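Local coordinates for appr-1-p processing domain protein (Thermus aquaticus Y51MC23, PDB 5M31), which is a small single-domain protein of the macro domain family, built on a mixed beta sheet packed between helices, and is of unknown function, at residues A26-V31 / R119-P124; F85-K90 / E104-L109. All blocks are in the same frame, centred on the assembly; numbering follows the deposited sequence.

Both contacts are buried near the middle of the macro domain and share one sheet, but they hold it in different directions. Contact 1 works within the sheet, pairing the parallel strands 26-31 and 120-123 through backbone hydrogen bonds, with apolar side chains meeting beside them. Contact 2 works across the sheet's face, where strand 83-88 lies against helix 99-116 by apolar side chains and by the F87 ring against the backbone of G105. The two meet directly, since strand 26-31 is also the neighbour of strand 83-88: N29 O lies 2.7 Å from F87 N, and V28 packs on F87. Along the chain, contact 2 is nested inside the loop that contact 1 closes.

Contact 1: residues A26-V31 / R119-P124; sequences ALVNTV and RSIALP
A26 is gripped mainly through its carbonyl: A122 N donates to A26 O at 3.0 Å, in the plane of that carbonyl, while the I121 CA-H also approaches the oxygen. The A26 amide makes only a weak, bent bond to S120 O. A26 CB lies against I121 CG1 and CD1, both 3.8 Å away; I121 reaches it because CG1 stands anti to its own backbone N (chi1 -170°). At L27 the side chains change face: L27 CD2 comes to 3.9 Å from A122 CB, with F45 of helix 40-48 covering L27. V28 returns to the face of I121. Its N-H points almost straight down the carbonyl of A122, V28 N to A122 O being 2.9 Å, with an N-H...O angle of 160°. V28 CG2 touches both I121 CD1 and L123 CG. The valine meets the P124 ring at about a right angle, V28 CB 3.9 Å from P124 CD. Here the ladder ends, for P124 brings no N-H: P124 CD sits 3.2 Å from V28 O instead. T30 CG2, anti to the carbonyl carbon (chi1 44°), reaches P124 CG at 3.9 Å, and the two side chains run past each other in opposite directions. L109 of helix 99-116 packs on V28 and I121, I113 on I121 alone, and F85 and F87 of the adjoining strand 83-88 touch the same face. The chemistry is that of a short parallel ladder in mid-sheet: two sound bonds carry it, and V28 O, buried against the proline, has no hydrogen-bond partner in the model.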
ATOM      1  N   ALA A  26       3.590  -8.368   4.555  1.00 18.90           N
ATOM      2  CA  ALA A  26       2.914  -7.669   3.466  1.00 17.62           C
ATOM      3  C   ALA A  26       3.526  -6.281   3.327  1.00 17.03           C
ATOM      4  O   ALA A  26       3.741  -5.629   4.329  1.00 17.26           O
ATOM      5  CB  ALA A  26       1.417  -7.572   3.719  1.00 17.43           C
ATOM      6  N   LEU A  27       3.748  -5.863   2.085  1.00 16.79           N
ATOM      7  CA  LEU A  27       4.115  -4.485   1.773  1.00 15.98           C
ATOM      8  C   LEU A  27       3.000  -3.820   1.004  1.00 15.49           C
ATOM      9  O   LEU A  27       2.395  -4.417   0.107  1.00 15.23           O
ATOM     10  CB  LEU A  27       5.365  -4.420   0.920  1.00 16.81           C
ATOM     11  CG  LEU A  27       6.657  -4.972   1.536  1.00 17.72           C
ATOM     12  CD1 LEU A  27       7.794  -4.765   0.538  1.00 18.46           C
ATOM     13  CD2 LEU A  27       6.983  -4.367   2.890  1.00 17.81           C
ATOM     14  N   VAL A  28       2.809  -2.561   1.315  1.00 15.15           N
ATOM     15  CA  VAL A  28       1.900  -1.689   0.499  1.00 15.14           C
ATOM     16  C   VAL A  28       2.685  -0.863  -0.510  1.00 15.90           C
ATOM     17  O   VAL A  28       3.645  -0.166  -0.150  1.00 16.40           O
ATOM     18  CB  VAL A  28       1.086  -0.753   1.426  1.00 15.44           C
ATOM     19  CG1 VAL A  28       0.201   0.158   0.600  1.00 16.07           C
ATOM     20  CG2 VAL A  28       0.269  -1.575   2.413  1.00 15.78           C
ATOM     21  N   ASN A  29       2.230  -0.935  -1.746  1.00 15.82           N
ATOM     22  CA  ASN A  29       2.740  -0.175  -2.888  1.00 16.25           C
ATOM     23  C   ASN A  29       1.643   0.806  -3.269  1.00 16.67           C
ATOM     24  O   ASN A  29       0.494   0.413  -3.379  1.00 17.25           O
ATOM     25  CB  ASN A  29       2.925  -1.144  -4.030  1.00 16.68           C
ATOM     26  CG  ASN A  29       3.461  -0.505  -5.257  1.00 17.14           C
ATOM     27  OD1 ASN A  29       4.120   0.504  -5.188  1.00 18.05           O
ATOM     28  ND2 ASN A  29       3.327  -1.182  -6.365  1.00 17.91           N
ATOM     29  N   THR A  30       1.991   2.057  -3.469  1.00 16.91           N
ATOM     30  CA  THR A  30       0.991   3.075  -3.838  1.00 17.38           C
ATOM     31  C   THR A  30       0.958   3.174  -5.371  1.00 17.65           C
ATOM     32  O   THR A  30       2.007   3.383  -6.029  1.00 17.83           O
ATOM     33  CB  THR A  30       1.290   4.422  -3.162  1.00 18.84           C
ATOM     34  OG1 THR A  30       2.677   4.704  -3.252  1.00 19.32           O
ATOM     35  CG2 THR A  30       0.853   4.407  -1.703  1.00 20.19           C
ATOM     36  N   VAL A  31      -0.228   2.959  -5.951  1.00 16.88           N
ATOM     37  CA  VAL A  31      -0.331   2.776  -7.371  1.00 17.61           C
ATOM     38  C   VAL A  31      -1.416   3.686  -7.961  1.00 18.14           C
ATOM     39  O   VAL A  31      -2.111   4.408  -7.248  1.00 19.37           O
ATOM     40  CB  VAL A  31      -0.562   1.311  -7.789  1.00 17.71           C
ATOM     41  CG1 VAL A  31       0.584   0.469  -7.281  1.00 17.20           C
ATOM     42  CG2 VAL A  31      -1.911   0.809  -7.278  1.00 17.31           C
ATOM     43  N   ARG A 119      -0.380 -10.643   9.584  1.00 21.87           N
ATOM     44  CA  ARG A 119      -0.022 -10.319  10.960  1.00 22.62           C
ATOM     45  C   ARG A 119       1.015  -9.198  11.039  1.00 21.74           C
ATOM     46  O   ARG A 119       1.298  -8.703  12.121  1.00 22.27           O
ATOM     47  CB  ARG A 119       0.558 -11.555  11.681  1.00 25.04           C
ATOM     48  CG  ARG A 119      -0.337 -12.763  11.635  1.00 27.29           C
ATOM     49  CD  ARG A 119      -1.693 -12.511  12.271  1.00 28.84           C
ATOM     50  NE  ARG A 119      -1.587 -11.958  13.626  1.00 31.42           N
ATOM     51  CZ  ARG A 119      -1.341 -12.638  14.747  1.00 34.18           C
ATOM     52  NH1 ARG A 119      -1.171 -13.977  14.766  1.00 37.06           N
ATOM     53  NH2 ARG A 119      -1.278 -11.977  15.904  1.00 36.75           N
ATOM     54  N   SER A 120       1.611  -8.842   9.906  1.00 20.79           N
ATOM     55  CA  SER A 120       2.529  -7.694   9.885  1.00 20.65           C
ATOM     56  C   SER A 120       2.543  -7.087   8.504  1.00 19.59           C
ATOM     57  O   SER A 120       2.459  -7.796   7.509  1.00 18.97           O
ATOM     58  CB  SER A 120       3.946  -8.104  10.304  1.00 21.68           C
ATOM     59  OG  SER A 120       4.413  -9.128   9.475  1.00 21.87           O
ATOM     60  N   ILE A 121       2.592  -5.754   8.454  1.00 19.13           N
ATOM     61  CA  ILE A 121       2.466  -5.020   7.196  1.00 18.39           C
ATOM     62  C   ILE A 121       3.218  -3.703   7.327  1.00 18.00           C
ATOM     63  O   ILE A 121       3.294  -3.118   8.410  1.00 19.01           O
ATOM     64  CB  ILE A 121       0.976  -4.779   6.824  1.00 17.91           C
ATOM     65  CG1 ILE A 121       0.812  -4.243   5.405  1.00 17.73           C
ATOM     66  CG2 ILE A 121       0.283  -3.946   7.874  1.00 18.24           C
ATOM     67  CD1 ILE A 121      -0.584  -4.491   4.832  1.00 17.60           C
ATOM     68  N   ALA A 122       3.796  -3.258   6.216  1.00 17.53           N
ATOM     69  CA  ALA A 122       4.480  -1.976   6.148  1.00 17.65           C
ATOM     70  C   ALA A 122       3.932  -1.167   4.982  1.00 17.57           C
ATOM     71  O   ALA A 122       3.670  -1.716   3.928  1.00 17.25           O
ATOM     72  CB  ALA A 122       5.991  -2.136   5.968  1.00 18.32           C
ATOM     73  N   LEU A 123       3.862   0.132   5.231  1.00 17.54           N
ATOM     74  CA  LEU A 123       3.262   1.088   4.328  1.00 18.38           C
ATOM     75  C   LEU A 123       4.193   2.273   4.123  1.00 18.25           C
ATOM     76  O   LEU A 123       4.879   2.700   5.049  1.00 18.74           O
ATOM     77  CB  LEU A 123       2.064   1.740   4.994  1.00 20.25           C
ATOM     78  CG  LEU A 123       0.734   1.315   5.285  1.00 24.50           C
ATOM     79  CD1 LEU A 123       0.818   0.265   6.369  1.00 25.36           C
ATOM     80  CD2 LEU A 123      -0.053   2.563   5.697  1.00 24.22           C
ATOM     81  N   PRO A 124       4.157   2.866   2.919  1.00 17.81           N
ATOM     82  CA  PRO A 124       4.685   4.200   2.732  1.00 19.04           C
ATOM     83  C   PRO A 124       3.713   5.251   3.257  1.00 19.54           C
ATOM     84  O   PRO A 124       2.619   4.936   3.612  1.00 18.52           O
ATOM     85  CB  PRO A 124       4.826   4.292   1.196  1.00 18.90           C
ATOM     86  CG  PRO A 124       3.749   3.447   0.675  1.00 18.09           C
ATOM     87  CD  PRO A 124       3.432   2.406   1.726  1.00 17.75           C
TER

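Contact 2: residues F85-K90 / E104-L109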
ATOM      1  N   PHE A  85       0.396  -5.364  -1.519  1.00 15.93           N
ATOM      2  CA  PHE A  85      -0.916  -4.743  -1.496  1.00 16.33           C
ATOM      3  C   PHE A  85      -0.802  -3.463  -2.341  1.00 15.35           C
ATOM      4  O   PHE A  85      -0.189  -2.493  -1.865  1.00 15.15           O
ATOM      5  CB  PHE A  85      -1.311  -4.331  -0.115  1.00 17.56           C
ATOM      6  CG  PHE A  85      -1.882  -5.455   0.768  1.00 18.35           C
ATOM      7  CD1 PHE A  85      -1.379  -6.724   0.793  1.00 21.59           C
ATOM      8  CD2 PHE A  85      -2.836  -5.140   1.697  1.00 20.07           C
ATOM      9  CE1 PHE A  85      -1.920  -7.713   1.686  1.00 21.41           C
ATOM     10  CE2 PHE A  85      -3.357  -6.075   2.588  1.00 20.35           C
ATOM     11  CZ  PHE A  85      -2.912  -7.378   2.553  1.00 20.95           C
ATOM     12  N   ASN A  86      -1.342  -3.520  -3.550  1.00 15.30           N
ATOM     13  CA  ASN A  86      -1.207  -2.432  -4.524  1.00 15.29           C
ATOM     14  C   ASN A  86      -2.404  -1.517  -4.272  1.00 15.41           C
ATOM     15  O   ASN A  86      -3.522  -1.856  -4.600  1.00 15.79           O
ATOM     16  CB  ASN A  86      -1.131  -2.946  -5.949  1.00 15.63           C
ATOM     17  CG  ASN A  86       0.081  -3.828  -6.214  1.00 15.91           C
ATOM     18  OD1 ASN A  86       1.210  -3.340  -6.400  1.00 15.85           O
ATOM     19  ND2 ASN A  86      -0.133  -5.185  -6.134  1.00 16.28           N
ATOM     20  N   PHE A  87      -2.103  -0.405  -3.602  1.00 15.22           N
ATOM     21  CA  PHE A  87      -3.115   0.559  -3.006  1.00 15.95           C
ATOM     22  C   PHE A  87      -3.241   1.744  -3.954  1.00 16.26           C
ATOM     23  O   PHE A  87      -2.332   2.542  -4.044  1.00 15.31           O
ATOM     24  CB  PHE A  87      -2.526   0.986  -1.633  1.00 16.16           C
ATOM     25  CG  PHE A  87      -3.394   1.863  -0.794  1.00 17.50           C
ATOM     26  CD1 PHE A  87      -3.727   3.140  -1.181  1.00 18.95           C
ATOM     27  CD2 PHE A  87      -3.720   1.494   0.480  1.00 17.72           C
ATOM     28  CE1 PHE A  87      -4.446   3.992  -0.358  1.00 20.03           C
ATOM     29  CE2 PHE A  87      -4.403   2.351   1.337  1.00 18.56           C
ATOM     30  CZ  PHE A  87      -4.780   3.590   0.908  1.00 19.36           C
ATOM     31  N   PRO A  88      -4.368   1.864  -4.645  1.00 16.18           N
ATOM     32  CA  PRO A  88      -4.516   2.997  -5.542  1.00 16.94           C
ATOM     33  C   PRO A  88      -4.680   4.327  -4.776  1.00 17.45           C
ATOM     34  O   PRO A  88      -5.516   4.425  -3.899  1.00 17.98           O
ATOM     35  CB  PRO A  88      -5.802   2.638  -6.342  1.00 17.41           C
ATOM     36  CG  PRO A  88      -6.004   1.200  -6.109  1.00 17.96           C
ATOM     37  CD  PRO A  88      -5.490   0.927  -4.764  1.00 16.76           C
ATOM     38  N   THR A  89      -3.923   5.369  -5.133  1.00 17.06           N
ATOM     39  CA  THR A  89      -4.100   6.650  -4.483  1.00 17.92           C
ATOM     40  C   THR A  89      -4.553   7.672  -5.481  1.00 17.52           C
ATOM     41  O   THR A  89      -4.763   8.794  -5.130  1.00 18.48           O
ATOM     42  CB  THR A  89      -2.815   7.202  -3.883  1.00 18.80           C
ATOM     43  OG1 THR A  89      -1.853   7.409  -4.914  1.00 19.90           O
ATOM     44  CG2 THR A  89      -2.193   6.235  -2.868  1.00 18.12           C
ATOM     45  N   LYS A  90      -4.668   7.246  -6.709  1.00 17.24           N
ATOM     46  CA  LYS A  90      -5.002   8.151  -7.839  1.00 18.24           C
ATOM     47  C   LYS A  90      -5.391   7.318  -9.066  1.00 18.56           C
ATOM     48  O   LYS A  90      -5.084   6.086  -9.160  1.00 18.45           O
ATOM     49  CB  LYS A  90      -3.798   9.006  -8.145  1.00 18.99           C
ATOM     50  CG  LYS A  90      -2.613   8.203  -8.686  1.00 19.02           C
ATOM     51  CD  LYS A  90      -1.372   9.039  -8.920  1.00 20.46           C
ATOM     52  CE  LYS A  90      -0.776   9.601  -7.628  1.00 21.02           C
ATOM     53  NZ  LYS A  90       0.327  10.531  -8.007  1.00 23.11           N
ATOM     54  N   GLU A 104     -10.636   5.865   1.277  1.00 21.11           N
ATOM     55  CA  GLU A 104     -11.335   4.672   0.808  1.00 21.63           C
ATOM     56  C   GLU A 104     -10.338   3.502   0.757  1.00 19.33           C
ATOM     57  O   GLU A 104     -10.692   2.370   1.089  1.00 19.47           O
ATOM     58  CB  GLU A 104     -11.944   4.924  -0.559  1.00 24.50           C
ATOM     59  CG  GLU A 104     -12.993   6.015  -0.513  1.00 28.41           C
ATOM     60  CD  GLU A 104     -13.819   6.087  -1.763  1.00 34.21           C
ATOM     61  OE1 GLU A 104     -13.428   5.436  -2.761  1.00 39.81           O
ATOM     62  OE2 GLU A 104     -14.851   6.822  -1.757  1.00 38.95           O
ATOM     63  N   GLY A 105      -9.085   3.773   0.353  1.00 18.11           N
ATOM     64  CA  GLY A 105      -8.069   2.735   0.318  1.00 17.54           C
ATOM     65  C   GLY A 105      -7.777   2.163   1.718  1.00 17.80           C
ATOM     66  O   GLY A 105      -7.524   0.933   1.869  1.00 16.83           O
ATOM     67  N   LEU A 106      -7.738   3.036   2.725  1.00 18.09           N
ATOM     68  CA  LEU A 106      -7.413   2.560   4.094  1.00 18.53           C
ATOM     69  C   LEU A 106      -8.514   1.603   4.643  1.00 19.44           C
ATOM     70  O   LEU A 106      -8.211   0.610   5.319  1.00 18.83           O
ATOM     71  CB  LEU A 106      -7.272   3.739   5.025  1.00 19.68           C
ATOM     72  CG  LEU A 106      -5.913   4.407   4.967  1.00 19.11           C
ATOM     73  CD1 LEU A 106      -6.001   5.745   5.655  1.00 20.53           C
ATOM     74  CD2 LEU A 106      -4.856   3.512   5.625  1.00 19.24           C
ATOM     75  N   LYS A 107      -9.780   1.910   4.354  1.00 20.10           N
ATOM     76  CA  LYS A 107     -10.865   1.008   4.670  0.50 21.00           C
ATOM     77  C   LYS A 107     -10.609  -0.347   4.004  1.00 20.46           C
ATOM     78  O   LYS A 107     -10.781  -1.406   4.641  1.00 20.23           O
ATOM     79  CB  LYS A 107     -12.223   1.582   4.216  0.50 22.84           C
ATOM     80  CG  LYS A 107     -12.698   2.806   4.993  0.50 24.51           C
ATOM     81  CD  LYS A 107     -14.204   3.011   4.837  0.50 26.71           C
ATOM     82  CE  LYS A 107     -14.789   3.849   5.969  0.50 28.90           C
ATOM     83  NZ  LYS A 107     -14.527   5.309   5.837  0.50 29.85           N
ATOM     84  N   ASP A 108     -10.230  -0.353   2.732  1.00 18.61           N
ATOM     85  CA  ASP A 108     -10.029  -1.621   2.071  1.00 18.24           C
ATOM     86  C   ASP A 108      -8.781  -2.312   2.539  1.00 18.11           C
ATOM     87  O   ASP A 108      -8.669  -3.525   2.469  1.00 18.66           O
ATOM     88  CB  ASP A 108      -9.978  -1.472   0.571  1.00 18.04           C
ATOM     89  CG  ASP A 108     -10.351  -2.757  -0.143  1.00 18.14           C
ATOM     90  OD1 ASP A 108     -11.322  -3.414   0.290  1.00 19.58           O
ATOM     91  OD2 ASP A 108      -9.620  -3.185  -1.041  1.00 17.72           O
ATOM     92  N   LEU A 109      -7.822  -1.532   2.996  1.00 17.06           N
ATOM     93  CA  LEU A 109      -6.591  -2.113   3.568  1.00 17.71           C
ATOM     94  C   LEU A 109      -6.909  -2.965   4.782  1.00 17.85           C
ATOM     95  O   LEU A 109      -6.415  -4.103   4.914  1.00 18.42           O
ATOM     96  CB  LEU A 109      -5.640  -1.008   3.924  1.00 18.10           C
ATOM     97  CG  LEU A 109      -4.284  -1.437   4.513  1.00 18.75           C
ATOM     98  CD1 LEU A 109      -3.581  -2.392   3.592  1.00 19.34           C
ATOM     99  CD2 LEU A 109      -3.469  -0.185   4.720  1.00 18.77           C
TER
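F87 and L109 do most of the packing here, with F85 and G105 beside them. The F87 ring projects from the strand toward the helix, CG anti to its backbone N (chi1 -175°), and brings CE2 and CZ obliquely against the G105 backbone: F87 CZ is 3.4 Å from G105 CA, and F87 CE2 is 3.4 Å from G105 C. With no side chain at G105, the ring can come close to the helix, and the CA atoms of F87 and G105 are 6.4 Å apart. One turn on, L109 divides its two methyls between the phenylalanines. L109 CD2 stands at the edge of the F87 ring, near its plane, 4.3 Å from F87 CE2, whereas L109 CD1 comes obliquely to F85, 3.4 Å from F85 CD2; the F85 and L109 side chains cross at about a right angle. L106, whose CB leaves the helix away from the strand, still brings CG to 4.3 Å from F87 CZ. Strand 85-88 and helix 104-109 run nearly antiparallel, at 155°. Helix 99-116 links strand 83-88 to the parallel strand 120-123 in a beta-alpha-beta crossover, with strand 26-31 between them, and this contact packs the crossover helix on the sheet. F85 touches A26 and F87 touches V28 of strand 26-31, while L106 and L109 reach helix 135-146.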